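Local coordinates for proteasome assembly chaperone family protein (Pyrococcus furiosus, PDB 3VR0) that acts as an archaeal proteasome activator, although it is a homologue of proteasome assembly factors, at residues I34-L39 and I139-Y144; V155-T160 and F206-L211. All blocks are in the same frame, centred on the assembly; numbering follows the deposited sequence.

Overall arrangement
Contacts 1 and 2 lie in series along the chain and join four adjacent strands of one mixed sheet, in the order 34-37, 137-145, 206-214, 155-159. Contact 1 is a parallel pairing and contact 2 an antiparallel one; their centres are about 9 Å apart. Thr140 links them through probable backbone hydrogen bonds, from its N to Ile208 O (3.0 Å) and from Leu210 N to its O (2.9 Å). Tyr144 CG also packs on Leu156 CD1 at 3.4 Å. By centres, contact 1 lies about 3 Å from the middle of the chain and contact 2 about 11 Å. Gold ions lie about 6 Å from the side chain of Glu37 and about 5 Å from that of Leu211.

Contact 1. Residues I34-L39 and I139-Y144; sequences IFIEGL and ITMGGY
Glu37 sends CG anti to its backbone N (chi1 173°) and then bends at chi2 (-87°), which turns the carboxylate toward the neighbouring strand and brings OE1 to 3.2 Å from Thr140 CB. On the opposite face of the sheet Met141 bends at chi3 (-58°), turning its methyl CE back over the 34-39 segment, 3.9 Å from Ile36 CG2 and close to Gly38 CA. Ile34 reaches the same neighbour strand with its CG2 branch, which lies 3.7 Å from Ile139 CG1, the two side chains crossing at a slant. Ile34, Ile36, Ile139 and Met141 thus form an apolar layer, whereas Glu37 and Thr140 put polar groups on the other face.

This is a parallel pairing at the heart of the mixed sheet of the PAC2-family alpha/beta fold, with Ile36 paired to Ile139 and Glu37 to Thr140. Three hydrogen bonds form the ladder: Ile139 N to Phe35 O (2.8 Å), Glu37 N to Ile139 O (3.0 Å) and Met141 N to Glu37 O (2.9 Å). Glu37 OE2 accepts Leu39 N at 2.8 Å, from above the carboxylate plane, a bond that ties the carboxylate to the backbone two residues on. A water lies between Glu37 OE2 and Met141 O, 2.6 Å from the latter.

Strand 102-107 flanks 34-37 on its other edge, joined to it by backbone hydrogen bonds between Ile36 and both Ile103 and Val105, and Gly38 O is hydrogen-bonded to Thr106 OG1. Helix 192-202 packs over the Glu37 and Thr140 face, where Thr140 OG1 is bonded to Ala193 O; helix 221-235 covers the apolar face, with Leu235 against Ile34 and Ile36, and Val227 and Val231 against Met141.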
loop_
_atom_site.group_PDB
_atom_site.type_symbol
_atom_site.label_atom_id
_atom_site.label_comp_id
_atom_site.label_asym_id
_atom_site.label_seq_id
_atom_site.Cartn_x
_atom_site.Cartn_y
_atom_site.Cartn_z
ATOM N N ILE C 34 24.303 -25.039 3.109
ATOM C CA ILE C 34 23.065 -25.043 2.351
ATOM C C ILE C 34 22.108 -24.217 3.205
ATOM O O ILE C 34 22.070 -24.396 4.433
ATOM C CB ILE C 34 22.547 -26.483 2.066
ATOM C CG1 ILE C 34 23.502 -27.218 1.074
ATOM C CG2 ILE C 34 21.085 -26.457 1.512
ATOM C CD1 ILE C 34 23.255 -28.726 0.956
ATOM N N PHE C 35 21.395 -23.284 2.558
ATOM C CA PHE C 35 20.359 -22.486 3.214
ATOM C C PHE C 35 19.000 -23.172 3.152
ATOM O O PHE C 35 18.438 -23.350 2.089
ATOM C CB PHE C 35 20.316 -21.108 2.515
ATOM C CG PHE C 35 19.335 -20.114 3.104
ATOM C CD1 PHE C 35 19.013 -20.126 4.439
ATOM C CD2 PHE C 35 18.792 -19.087 2.289
ATOM C CE1 PHE C 35 18.125 -19.191 4.981
ATOM C CE2 PHE C 35 17.891 -18.152 2.835
ATOM C CZ PHE C 35 17.561 -18.202 4.165
ATOM N N ILE C 36 18.422 -23.493 4.283
ATOM C CA ILE C 36 17.160 -24.158 4.300
ATOM C C ILE C 36 16.057 -23.261 4.868
ATOM O O ILE C 36 16.227 -22.689 5.961
ATOM C CB ILE C 36 17.208 -25.431 5.167
ATOM C CG1 ILE C 36 18.310 -26.371 4.664
ATOM C CG2 ILE C 36 15.847 -26.215 5.086
ATOM C CD1 ILE C 36 18.392 -27.622 5.485
ATOM N N GLU C 37 14.920 -23.167 4.139
ATOM C CA GLU C 37 13.812 -22.254 4.541
ATOM C C GLU C 37 12.533 -22.993 4.923
ATOM O O GLU C 37 12.006 -23.789 4.138
ATOM C CB GLU C 37 13.516 -21.210 3.465
ATOM C CG GLU C 37 12.257 -20.346 3.772
ATOM C CD GLU C 37 10.969 -20.980 3.267
ATOM O OE1 GLU C 37 11.045 -21.739 2.297
ATOM O OE2 GLU C 37 9.880 -20.794 3.858
ATOM N N GLY C 38 12.062 -22.730 6.128
ATOM C CA GLY C 38 10.778 -23.235 6.612
ATOM C C GLY C 38 10.023 -22.151 7.374
ATOM O O GLY C 38 9.856 -22.212 8.591
ATOM N N LEU C 39 9.564 -21.146 6.639
ATOM C CA LEU C 39 8.756 -20.081 7.203
ATOM C C LEU C 39 7.254 -20.501 7.215
ATOM O O LEU C 39 6.897 -21.469 6.566
ATOM C CB LEU C 39 8.975 -18.845 6.357
ATOM C CG LEU C 39 10.391 -18.271 6.589
ATOM C CD1 LEU C 39 10.754 -17.299 5.492
ATOM C CD2 LEU C 39 10.456 -17.594 7.952
ATOM N N ILE C 139 17.493 -24.731 -0.179
ATOM C CA ILE C 139 16.413 -25.686 -0.262
ATOM C C ILE C 139 15.219 -25.048 0.431
ATOM O O ILE C 139 15.333 -24.649 1.571
ATOM C CB ILE C 139 16.800 -27.006 0.479
ATOM C CG1 ILE C 139 18.026 -27.669 -0.200
ATOM C CG2 ILE C 139 15.624 -27.949 0.469
ATOM C CD1 ILE C 139 18.448 -29.012 0.519
ATOM N N THR C 140 14.075 -24.908 -0.249
ATOM C CA THR C 140 12.900 -24.357 0.452
ATOM C C THR C 140 11.860 -25.453 0.683
ATOM O O THR C 140 11.696 -26.334 -0.121
ATOM C CB THR C 140 12.276 -23.165 -0.309
ATOM O OG1 THR C 140 11.845 -23.628 -1.562
ATOM C CG2 THR C 140 13.331 -22.042 -0.596
ATOM N N MET C 141 11.163 -25.364 1.796
ATOM C CA MET C 141 10.227 -26.346 2.193
ATOM C C MET C 141 8.928 -25.621 2.401
ATOM O O MET C 141 8.906 -24.524 2.965
ATOM C CB MET C 141 10.678 -26.958 3.527
ATOM C CG MET C 141 12.149 -27.544 3.446
ATOM S SD MET C 141 12.500 -28.443 4.955
ATOM C CE MET C 141 12.248 -27.199 6.186
ATOM N N GLY C 142 7.836 -26.251 1.987
ATOM C CA GLY C 142 6.515 -25.740 2.295
ATOM C C GLY C 142 5.400 -26.691 1.813
ATOM O O GLY C 142 5.630 -27.882 1.584
ATOM N N GLY C 143 4.198 -26.139 1.658
ATOM C CA GLY C 143 2.999 -26.917 1.292
ATOM C C GLY C 143 2.482 -26.601 -0.100
ATOM O O GLY C 143 2.751 -25.523 -0.660
ATOM N N TYR C 144 1.749 -27.557 -0.657
ATOM C CA TYR C 144 1.024 -27.375 -1.902
ATOM C C TYR C 144 -0.446 -27.703 -1.640
ATOM O O TYR C 144 -0.776 -28.848 -1.353
ATOM C CB TYR C 144 1.600 -28.260 -2.999
ATOM C CG TYR C 144 0.892 -28.107 -4.327
ATOM C CD1 TYR C 144 1.260 -27.102 -5.221
ATOM C CD2 TYR C 144 -0.138 -28.981 -4.696
ATOM C CE1 TYR C 144 0.626 -26.953 -6.429
ATOM C CE2 TYR C 144 -0.795 -28.837 -5.918
ATOM C CZ TYR C 144 -0.406 -27.822 -6.777
ATOM O OH TYR C 144 -1.040 -27.682 -7.979
HETATM O O HOH W 1 7.707 -22.313 3.688
#

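Contact 2. Residues V155-T160 and F206-L211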
loop_
_atom_site.group_PDB
_atom_site.type_symbol
_atom_site.label_atom_id
_atom_site.label_comp_id
_atom_site.label_asym_id
_atom_site.label_seq_id
_atom_site.Cartn_x
_atom_site.Cartn_y
_atom_site.Cartn_z
ATOM N N VAL C 155 5.311 -35.179 -2.691
ATOM C CA VAL C 155 6.190 -34.010 -2.585
ATOM C C VAL C 155 6.526 -33.492 -3.956
ATOM O O VAL C 155 7.045 -34.238 -4.767
ATOM C CB VAL C 155 7.521 -34.347 -1.830
ATOM C CG1 VAL C 155 8.632 -33.311 -2.150
ATOM C CG2 VAL C 155 7.250 -34.414 -0.359
ATOM N N LEU C 156 6.247 -32.209 -4.226
ATOM C CA LEU C 156 6.464 -31.675 -5.550
ATOM C C LEU C 156 7.755 -30.871 -5.574
ATOM O O LEU C 156 7.983 -30.034 -4.680
ATOM C CB LEU C 156 5.298 -30.770 -5.931
ATOM C CG LEU C 156 3.849 -31.222 -5.736
ATOM C CD1 LEU C 156 2.940 -30.076 -6.198
ATOM C CD2 LEU C 156 3.580 -32.445 -6.580
ATOM N N ALA C 157 8.551 -31.079 -6.618
ATOM C CA ALA C 157 9.906 -30.564 -6.713
ATOM C C ALA C 157 10.025 -29.688 -7.929
ATOM O O ALA C 157 9.463 -30.010 -8.970
ATOM C CB ALA C 157 10.938 -31.736 -6.825
ATOM N N ALA C 158 10.748 -28.577 -7.781
ATOM C CA ALA C 158 11.172 -27.763 -8.892
ATOM C C ALA C 158 12.504 -27.151 -8.498
ATOM O O ALA C 158 12.777 -26.968 -7.308
ATOM C CB ALA C 158 10.100 -26.678 -9.225
ATOM N N VAL C 159 13.318 -26.826 -9.485
ATOM C CA VAL C 159 14.685 -26.379 -9.277
ATOM C C VAL C 159 14.890 -25.083 -10.047
ATOM O O VAL C 159 14.084 -24.750 -10.899
ATOM C CB VAL C 159 15.688 -27.428 -9.896
ATOM C CG1 VAL C 159 15.794 -28.675 -9.034
ATOM C CG2 VAL C 159 15.187 -27.847 -11.252
ATOM N N THR C 160 15.982 -24.382 -9.765
ATOM C CA THR C 160 16.285 -23.123 -10.406
ATOM C C THR C 160 16.983 -23.290 -11.741
ATOM O O THR C 160 17.008 -22.355 -12.546
ATOM C CB THR C 160 17.256 -22.314 -9.547
ATOM O OG1 THR C 160 18.449 -23.076 -9.376
ATOM C CG2 THR C 160 16.635 -21.954 -8.174
ATOM N N PHE C 206 21.443 -21.209 -6.414
ATOM C CA PHE C 206 20.704 -22.308 -7.043
ATOM C C PHE C 206 20.074 -23.148 -5.986
ATOM O O PHE C 206 20.474 -23.064 -4.800
ATOM C CB PHE C 206 21.599 -23.149 -7.961
ATOM C CG PHE C 206 22.728 -23.897 -7.243
ATOM C CD1 PHE C 206 22.543 -25.206 -6.812
ATOM C CD2 PHE C 206 23.980 -23.304 -7.052
ATOM C CE1 PHE C 206 23.603 -25.920 -6.166
ATOM C CE2 PHE C 206 25.034 -23.998 -6.398
ATOM C CZ PHE C 206 24.837 -25.320 -5.971
ATOM N N GLY C 207 19.096 -23.946 -6.383
ATOM C CA GLY C 207 18.506 -24.848 -5.424
ATOM C C GLY C 207 17.198 -25.466 -5.823
ATOM O O GLY C 207 16.913 -25.588 -6.987
ATOM N N ILE C 208 16.415 -25.876 -4.842
ATOM C CA ILE C 208 15.272 -26.722 -5.096
ATOM C C ILE C 208 14.174 -26.335 -4.115
ATOM O O ILE C 208 14.454 -25.991 -2.986
ATOM C CB ILE C 208 15.660 -28.266 -4.908
ATOM C CG1 ILE C 208 14.498 -29.166 -5.236
ATOM C CG2 ILE C 208 16.239 -28.541 -3.453
ATOM C CD1 ILE C 208 14.963 -30.708 -5.563
ATOM N N SER C 209 12.937 -26.375 -4.594
ATOM C CA SER C 209 11.772 -26.203 -3.819
ATOM C C SER C 209 11.134 -27.571 -3.606
ATOM O O SER C 209 10.903 -28.311 -4.550
ATOM C CB SER C 209 10.756 -25.378 -4.646
ATOM O OG SER C 209 9.479 -25.523 -4.029
ATOM N N LEU C 210 10.768 -27.898 -2.386
ATOM C CA LEU C 210 10.063 -29.124 -2.157
ATOM C C LEU C 210 8.806 -28.776 -1.403
ATOM O O LEU C 210 8.878 -28.265 -0.294
ATOM C CB LEU C 210 10.934 -30.101 -1.339
ATOM C CG LEU C 210 12.199 -30.493 -2.074
ATOM C CD1 LEU C 210 13.245 -31.134 -1.104
ATOM C CD2 LEU C 210 11.859 -31.445 -3.205
ATOM N N LEU C 211 7.657 -29.041 -2.024
ATOM C CA LEU C 211 6.376 -28.713 -1.431
ATOM C C LEU C 211 5.519 -29.962 -1.294
ATOM O O LEU C 211 5.381 -30.735 -2.241
ATOM C CB LEU C 211 5.621 -27.672 -2.289
ATOM C CG LEU C 211 6.237 -26.294 -2.564
ATOM C CD1 LEU C 211 5.316 -25.522 -3.473
ATOM C CD2 LEU C 211 6.375 -25.550 -1.270
HETATM O O HOH W 2 7.789 -27.429 -5.641
#
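Leu156 O is gripped by two hydrogen bonds, from Leu211 N (2.9 Å, in the carbonyl plane) and from a water at 2.8 Å, and Leu210 CA adds a CA-H contact. The water reaches on to Ser209 OG, which chi1 of 164° sets anti to its own backbone N. This is an antiparallel ladder in the mixed sheet of the PAC2-family alpha/beta fold, placing strand 155-159 between 206-214 and 179-181. Leu156 with Leu211 and Ala158 with Ser209 are hydrogen-bonded pairs; Ala157 with Leu210 and Val159 with Ile208 are non-hydrogen-bonded ones. Leu156 N completes its pair with a nearly straight bond to Leu211 O (2.6 Å).

Leu210 leans back over the neighbouring strand, its CD2 branch meeting Ala157 CB at 3.7 Å and Val155 CG1 at 3.9 Å. On the same face the side chains of Val159 and Ile208 cross at a slant, CG1 to CG1 4.0 Å, and both meet Tyr168 of helix 164-172 and Trp181. Val159 also makes backbone hydrogen bonds to the second subunit, whose Ser80 and Val82 pack on Ala158 and Thr160. At the far end a last backbone bond, Thr160 N to Gly207 O, is joined by a side-chain one: Thr160 OG1 accepts Gly207 N at 3.2 Å.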